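Local coordinates for regulator of G-protein signalling 3 isoform 1 (Homo sapiens, PDB 2F5Y), which belongs to the regulators of G-protein signalling and carries a PDZ domain that probably binds the C-terminal tails of partner proteins, at residues A[48-54]-A[64-68]. Sequence-based numbering, arbitrary orientation. Where two conformers were deposited one is given.
Sequences VLQLNER and LAHEI. With SO4 (sulfate ion), chain D.
Leu-51 reaches from the end of strand 48-51 to the face of helix 64-68 turned to the strand and meets three of its side chains with its two methyls. CD2 of Leu-51 lies 3.9 Å from CB of Glu-67 and 4.2 Å from CD1 of Leu-64, while the other methyl of Leu-51, CD1, stands 4.3 Å from CG1 of Ile-68. A chi1 of 168° swings CG of Leu-51 anti to the backbone N and directs the isobutyl group at the helix; with Leu-64 it spans the 10.9 Å between the axes. Leu-64 also receives Val-48, CG1 of the valine standing 4.2 Å from CD2 of the leucine.

Toward solvent, the apolar contact gives way to a salt bridge. Arg-54, which closes a type II' turn begun at Leu-51, bends its chain at chi3 (-83°) and brings NH1 to 3.0 Å from OE2 of Glu-67. The planes are 79° apart, and NH1 comes over the flat side of the carboxylate beside its carbon; this close geometry is doubtful, as the arginine was modelled in two positions. His-66 makes a weak hydrogen bond from ND1 to a sulfate, probably from the crystallisation liquor.

Leu-51 also touches Ile-75 and Leu-77 of strand 74-81, and Ala-65 and Ile-68 touch strand 18-21. That strand and helix 61-69 correspond to the walls of the groove that takes peptide C-termini in PDZ domains, and this contact seats the helix on the sheet.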
loop_
_atom_site.group_PDB
_atom_site.type_symbol
_atom_site.label_atom_id
_atom_site.label_comp_id
_atom_site.label_asym_id
_atom_site.label_seq_id
_atom_site.Cartn_x
_atom_site.Cartn_y
_atom_site.Cartn_z
ATOM N N VAL A 48 5.187 -3.191 3.059
ATOM C CA VAL A 48 4.498 -3.758 1.912
ATOM C C VAL A 48 5.264 -4.955 1.361
ATOM O O VAL A 48 6.423 -4.846 0.946
ATOM C CB VAL A 48 4.303 -2.715 0.797
ATOM C CG1 VAL A 48 3.354 -3.264 -0.273
ATOM C CG2 VAL A 48 3.756 -1.406 1.364
ATOM N N LEU A 49 4.595 -6.103 1.357
ATOM C CA LEU A 49 5.193 -7.353 0.923
ATOM C C LEU A 49 4.723 -7.750 -0.462
ATOM O O LEU A 49 5.485 -8.330 -1.227
ATOM C CB LEU A 49 4.872 -8.451 1.937
ATOM C CG LEU A 49 5.196 -8.111 3.398
ATOM C CD1 LEU A 49 4.688 -9.230 4.322
ATOM C CD2 LEU A 49 6.706 -7.830 3.600
ATOM N N GLN A 50 3.468 -7.446 -0.775
ATOM C CA GLN A 50 2.834 -7.860 -2.026
ATOM C C GLN A 50 1.829 -6.820 -2.510
ATOM O O GLN A 50 1.088 -6.225 -1.708
ATOM C CB GLN A 50 2.107 -9.198 -1.854
ATOM C CG GLN A 50 1.803 -9.910 -3.165
ATOM C CD GLN A 50 1.445 -11.369 -2.976
ATOM O OE1 GLN A 50 0.289 -11.702 -2.747
ATOM N NE2 GLN A 50 2.437 -12.249 -3.085
ATOM N N LEU A 51 1.828 -6.613 -3.828
ATOM C CA LEU A 51 0.845 -5.798 -4.519
ATOM C C LEU A 51 0.147 -6.690 -5.558
ATOM O O LEU A 51 0.774 -7.169 -6.503
ATOM C CB LEU A 51 1.533 -4.629 -5.218
ATOM C CG LEU A 51 0.670 -3.851 -6.202
ATOM C CD1 LEU A 51 -0.321 -3.046 -5.419
ATOM C CD2 LEU A 51 1.532 -2.968 -7.085
ATOM N N ASN A 52 -1.148 -6.901 -5.374
ATOM C CA ASN A 52 -1.918 -7.809 -6.242
ATOM C C ASN A 52 -1.229 -9.183 -6.299
ATOM O O ASN A 52 -0.976 -9.761 -5.248
ATOM C CB ASN A 52 -2.180 -7.138 -7.609
ATOM C CG ASN A 52 -3.019 -5.849 -7.461
ATOM O OD1 ASN A 52 -3.746 -5.686 -6.477
ATOM N ND2 ASN A 52 -2.897 -4.929 -8.416
ATOM N N GLU A 53 -0.898 -9.706 -7.475
ATOM C CA GLU A 53 -0.270 -11.035 -7.536
ATOM C C GLU A 53 1.245 -11.016 -7.258
ATOM O O GLU A 53 1.837 -12.062 -6.983
ATOM C CB GLU A 53 -0.530 -11.689 -8.906
ATOM N N ARG A 54 1.842 -9.826 -7.277
ATOM C CA ARG A 54 3.295 -9.692 -7.332
ATOM C C ARG A 54 3.960 -9.367 -5.997
ATOM O O ARG A 54 3.662 -8.351 -5.384
ATOM C CB ARG A 54 3.659 -8.625 -8.360
ATOM C CG ARG A 54 3.184 -8.995 -9.759
ATOM C CD ARG A 54 3.962 -8.273 -10.834
ATOM N NE ARG A 54 3.460 -6.926 -11.077
ATOM C CZ ARG A 54 4.099 -6.001 -11.787
ATOM N NH1 ARG A 54 3.543 -4.815 -11.945
ATOM N NH2 ARG A 54 5.291 -6.250 -12.340
ATOM N N LEU A 64 7.259 1.087 -6.947
ATOM C CA LEU A 64 5.961 0.695 -6.403
ATOM C C LEU A 64 4.908 1.755 -6.655
ATOM O O LEU A 64 3.808 1.427 -7.072
ATOM C CB LEU A 64 6.045 0.400 -4.908
ATOM C CG LEU A 64 4.813 -0.280 -4.286
ATOM C CD1 LEU A 64 4.741 -1.734 -4.706
ATOM C CD2 LEU A 64 4.845 -0.160 -2.750
ATOM N N ALA A 65 5.242 3.017 -6.407
ATOM C CA ALA A 65 4.314 4.138 -6.679
ATOM C C ALA A 65 3.813 4.109 -8.132
ATOM O O ALA A 65 2.633 4.267 -8.395
ATOM C CB ALA A 65 4.990 5.467 -6.395
ATOM N N HIS A 66 4.734 3.911 -9.063
ATOM C CA HIS A 66 4.400 3.828 -10.474
ATOM C C HIS A 66 3.396 2.714 -10.739
ATOM O O HIS A 66 2.462 2.893 -11.524
ATOM C CB HIS A 66 5.664 3.586 -11.305
ATOM C CG HIS A 66 5.396 3.425 -12.764
ATOM N ND1 HIS A 66 5.508 4.469 -13.658
ATOM C CD2 HIS A 66 5.000 2.348 -13.485
ATOM C CE1 HIS A 66 5.199 4.041 -14.871
ATOM N NE2 HIS A 66 4.883 2.760 -14.792
ATOM N N GLU A 67 3.601 1.569 -10.087
ATOM C CA GLU A 67 2.748 0.402 -10.298
ATOM C C GLU A 67 1.376 0.580 -9.651
ATOM O O GLU A 67 0.348 0.215 -10.231
ATOM C CB GLU A 67 3.410 -0.864 -9.763
ATOM C CG GLU A 67 3.139 -2.078 -10.625
ATOM C CD GLU A 67 3.542 -1.850 -12.087
ATOM O OE1 GLU A 67 4.688 -1.416 -12.339
ATOM O OE2 GLU A 67 2.707 -2.103 -12.980
ATOM N N ILE A 68 1.371 1.144 -8.453
ATOM C CA ILE A 68 0.136 1.446 -7.758
ATOM C C ILE A 68 -0.721 2.361 -8.617
ATOM O O ILE A 68 -1.884 2.072 -8.836
ATOM C CB ILE A 68 0.395 2.101 -6.379
ATOM C CG1 ILE A 68 0.900 1.041 -5.405
ATOM C CG2 ILE A 68 -0.885 2.745 -5.824
ATOM C CD1 ILE A 68 1.332 1.576 -4.034
HETATM S S SO4 D . 5.383 7.250 -10.816
HETATM O O1 SO4 D . 5.534 8.676 -11.097
HETATM O O2 SO4 D . 6.665 6.700 -10.363
HETATM O O3 SO4 D . 4.390 7.091 -9.758
HETATM O O4 SO4 D . 4.939 6.561 -12.029
#